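Local structure of adhesion G-protein coupled receptor G6 (Danio rerio, 6V55) at residues Ile45-Leu48 against Asp49-Leu52; Ala114-Leu117 against Arg118-Lys121. The protein is a cell-surface adhesion receptor that probably signals through G proteins and takes part in myelination, with a calcium-binding extracellular region. All blocks are in the same frame, centred on the assembly; numbering follows the deposited sequence.

Overall arrangement
Both contacts are short-range, each formed within eight consecutive residues, and they follow one another along the chain with centres about 28 Å apart and nearest atoms about 11 Å apart. Both are partly buried. Contact 1 lies inside the CUB domain on strand 41-51, its two phenylalanines in the core while D49, partly exposed, turns its carboxylate to K104. Contact 2, with L117 and Q120 buried and N119 exposed, falls on the connection from strand 105-114 to strand 122-123 of the next sheet. Strand 105-114 ties them: it pairs with the bulge of 45-52 and leads into 114-121. Aromatic packing dominates the first, backbone hydrogen bonds the second.

Contact 1. Residues Ile45-Leu48 against Asp49-Leu52; sequences ITFL and DFEL
The side chains of F47 and F50 lie side by side and point the same way, their ring planes at 89° and their centroids 5.5 Å apart, an oblique pairing. F50 CD2 sits against the CD1-CE1 bond of F47, 3.7 Å from each atom. Around this pair the buried packing continues: F47 rests on I108 and V65, F50 on V63 and A79. The two side chains leave the backbone differently. In F47, CG is anti to the carbonyl carbon (chi1 -68°); in F50 it is anti to the backbone N (chi1 -178°), and together these settings bring the two rings alongside. D49 turns from the aromatic pair. Its OD1 accepts a weak, strongly bent bond from F50 N at 2.9 Å, while OD2 forms a salt bridge with K104 and a hydrogen bond with Y21, leaving both carboxylate oxygens engaged. Residues three apart on an unbroken strand would project to opposite sides; here the extra residue lets both phenylalanines enter the same core. L48 and D49 both face H107 on the adjoining strand, the pattern of a classic beta bulge, set in the beta-sandwich of a CUB domain where the chain turns a corner.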
# COMPACT_ATOMS: atom_id res chain seq x y z
N ILE A 45 -4.97 -8.90 -8.05
CA ILE A 45 -4.68 -7.50 -8.31
C ILE A 45 -3.70 -7.42 -9.46
O ILE A 45 -2.99 -8.37 -9.80
CB ILE A 45 -4.13 -6.74 -7.08
CG1 ILE A 45 -2.72 -7.20 -6.73
CG2 ILE A 45 -5.08 -6.84 -5.89
CD1 ILE A 45 -2.06 -6.35 -5.66
N THR A 46 -3.67 -6.25 -10.09
CA THR A 46 -2.73 -5.96 -11.16
C THR A 46 -2.34 -4.50 -10.99
O THR A 46 -3.21 -3.63 -10.88
CB THR A 46 -3.35 -6.22 -12.55
OG1 THR A 46 -3.40 -7.64 -12.81
CG2 THR A 46 -2.56 -5.52 -13.67
N PHE A 47 -1.04 -4.24 -10.91
CA PHE A 47 -0.55 -2.87 -10.90
C PHE A 47 -0.56 -2.36 -12.33
O PHE A 47 0.17 -2.85 -13.18
CB PHE A 47 0.86 -2.82 -10.33
CG PHE A 47 0.95 -3.14 -8.85
CD1 PHE A 47 1.02 -2.12 -7.92
CD2 PHE A 47 0.98 -4.46 -8.40
CE1 PHE A 47 1.12 -2.39 -6.57
CE2 PHE A 47 1.06 -4.75 -7.06
CZ PHE A 47 1.13 -3.71 -6.14
N LEU A 48 -1.41 -1.38 -12.62
CA LEU A 48 -1.39 -0.79 -13.95
C LEU A 48 -0.25 0.19 -14.13
O LEU A 48 0.15 0.48 -15.27
CB LEU A 48 -2.73 -0.10 -14.22
CG LEU A 48 -3.95 -0.98 -13.92
CD1 LEU A 48 -5.28 -0.21 -13.99
CD2 LEU A 48 -3.97 -2.16 -14.86
N ASP A 49 0.29 0.70 -13.03
CA ASP A 49 1.32 1.73 -12.97
C ASP A 49 1.82 1.77 -11.54
O ASP A 49 1.04 1.55 -10.62
CB ASP A 49 0.76 3.10 -13.36
CG ASP A 49 1.85 4.10 -13.63
OD1 ASP A 49 3.02 3.66 -13.75
OD2 ASP A 49 1.55 5.32 -13.70
N PHE A 50 3.12 2.03 -11.36
CA PHE A 50 3.73 1.98 -10.02
C PHE A 50 5.06 2.71 -10.05
O PHE A 50 6.01 2.23 -10.69
CB PHE A 50 3.96 0.52 -9.55
CG PHE A 50 4.56 0.38 -8.15
CD1 PHE A 50 5.95 0.28 -7.95
CD2 PHE A 50 3.73 0.25 -7.05
CE1 PHE A 50 6.49 0.16 -6.68
CE2 PHE A 50 4.26 0.10 -5.79
CZ PHE A 50 5.64 0.05 -5.60
N GLU A 51 5.18 3.81 -9.29
CA GLU A 51 6.47 4.43 -9.05
C GLU A 51 6.50 4.96 -7.62
O GLU A 51 5.75 5.88 -7.29
CB GLU A 51 6.75 5.56 -10.04
CG GLU A 51 8.09 6.27 -9.80
CD GLU A 51 8.25 7.59 -10.58
OE1 GLU A 51 7.24 8.30 -10.84
OE2 GLU A 51 9.41 7.92 -10.93
N LEU A 52 7.37 4.39 -6.78
CA LEU A 52 7.56 4.86 -5.42
C LEU A 52 9.00 5.33 -5.25
O LEU A 52 9.87 5.07 -6.09
CB LEU A 52 7.25 3.77 -4.41
CG LEU A 52 5.93 3.90 -3.66
CD1 LEU A 52 4.78 3.77 -4.63
CD2 LEU A 52 5.84 2.81 -2.63

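Contact 2. Residues Ala114-Leu117 against Arg118-Lys121; sequences AVTL and RNQK
L117 O receives the backbone N-H of Q120 at 3.0 Å, the shorter of two successive hydrogen bonds that wind this piece of chain into two overlapping tight turns. The other runs from N119 N to T116 O, longer at 3.3 Å but straighter, with 158° at the hydrogen against 141°. Each links residues three apart, the spacing of a 3-10 turn. Side chains cover the turns. V115 CG2 touches N119 CB at 3.8 Å, and V115 CG1 lies 4.2 Å from Q120 CD. The Q120 arm runs extended beyond CG and passes over T116 O, its CD 3.7 Å from that oxygen, and meets the L117 side chain at about a right angle. L117 has CG anti to the backbone N (chi1 -152°), which sends its isobutyl group off the turn and onto W299 and H301. With an alanine in place of Q120 the two backbone bonds could remain, but V115 and L117 would probably lose the arm they pack against, opening a gap beside T116 O. R118 departs from the turn, its guanidinium group forming a salt bridge with D298, while its backbone O takes a hydrogen bond from Y271. Beyond it, K121 makes a cation-pi contact with Y271. The chemistry is thus split: main-chain bonds set the bend between the CUB strand 105-114 and strand 122-123, whereas a salt bridge, a cation-pi contact, the Y271 hydrogen bond and side-chain packing fasten the bend to residues of the pentraxin-like part, D298, W299 and Y271 among them, consistent with a defined rather than freely swinging junction.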
# COMPACT_ATOMS: atom_id res chain seq x y z
N ALA A 114 -12.96 -16.71 -9.63
CA ALA A 114 -13.37 -17.98 -9.04
C ALA A 114 -12.19 -18.94 -9.02
O ALA A 114 -11.35 -18.93 -9.93
CB ALA A 114 -14.54 -18.57 -9.82
N VAL A 115 -12.08 -19.70 -7.92
CA VAL A 115 -11.14 -20.82 -7.88
C VAL A 115 -11.55 -21.81 -8.97
O VAL A 115 -12.75 -22.03 -9.21
CB VAL A 115 -11.11 -21.43 -6.46
CG1 VAL A 115 -12.50 -21.67 -5.94
CG2 VAL A 115 -10.32 -22.73 -6.39
N THR A 116 -10.56 -22.28 -9.73
CA THR A 116 -10.75 -23.25 -10.80
C THR A 116 -11.41 -24.54 -10.30
O THR A 116 -11.34 -24.91 -9.11
CB THR A 116 -9.41 -23.62 -11.46
OG1 THR A 116 -8.57 -24.30 -10.52
CG2 THR A 116 -8.68 -22.40 -11.95
N LEU A 117 -12.10 -25.21 -11.22
CA LEU A 117 -12.70 -26.50 -10.93
C LEU A 117 -11.67 -27.58 -10.67
O LEU A 117 -11.95 -28.50 -9.90
CB LEU A 117 -13.62 -26.90 -12.08
CG LEU A 117 -14.81 -27.80 -11.77
CD1 LEU A 117 -15.44 -27.49 -10.42
CD2 LEU A 117 -15.90 -27.76 -12.87
N ARG A 118 -10.45 -27.44 -11.21
CA ARG A 118 -9.38 -28.40 -10.97
C ARG A 118 -8.70 -28.26 -9.61
O ARG A 118 -7.74 -28.99 -9.34
CB ARG A 118 -8.34 -28.30 -12.08
CG ARG A 118 -8.73 -29.07 -13.32
CD ARG A 118 -7.58 -29.12 -14.28
NE ARG A 118 -7.96 -28.55 -15.56
CZ ARG A 118 -8.45 -29.24 -16.58
NH1 ARG A 118 -8.62 -30.55 -16.48
NH2 ARG A 118 -8.76 -28.61 -17.70
N ASN A 119 -9.13 -27.32 -8.77
CA ASN A 119 -8.78 -27.28 -7.36
C ASN A 119 -9.94 -27.72 -6.49
O ASN A 119 -9.96 -27.42 -5.30
CB ASN A 119 -8.34 -25.87 -6.94
CG ASN A 119 -6.93 -25.55 -7.39
OD1 ASN A 119 -5.98 -26.28 -7.07
ND2 ASN A 119 -6.78 -24.45 -8.14
N GLN A 120 -10.94 -28.38 -7.07
CA GLN A 120 -12.14 -28.76 -6.34
C GLN A 120 -12.55 -30.19 -6.66
O GLN A 120 -12.42 -30.65 -7.79
CB GLN A 120 -13.31 -27.80 -6.65
CG GLN A 120 -13.14 -26.38 -6.15
CD GLN A 120 -14.11 -25.43 -6.79
OE1 GLN A 120 -14.28 -25.45 -8.00
NE2 GLN A 120 -14.73 -24.57 -5.98
N LYS A 121 -13.04 -30.89 -5.65
CA LYS A 121 -13.68 -32.19 -5.79
C LYS A 121 -15.18 -31.97 -5.59
O LYS A 121 -15.60 -30.92 -5.12
CB LYS A 121 -13.10 -33.19 -4.78
CG LYS A 121 -11.71 -33.80 -5.19
CD LYS A 121 -10.49 -32.89 -4.85
CE LYS A 121 -9.14 -33.44 -5.36
NZ LYS A 121 -8.12 -32.35 -5.52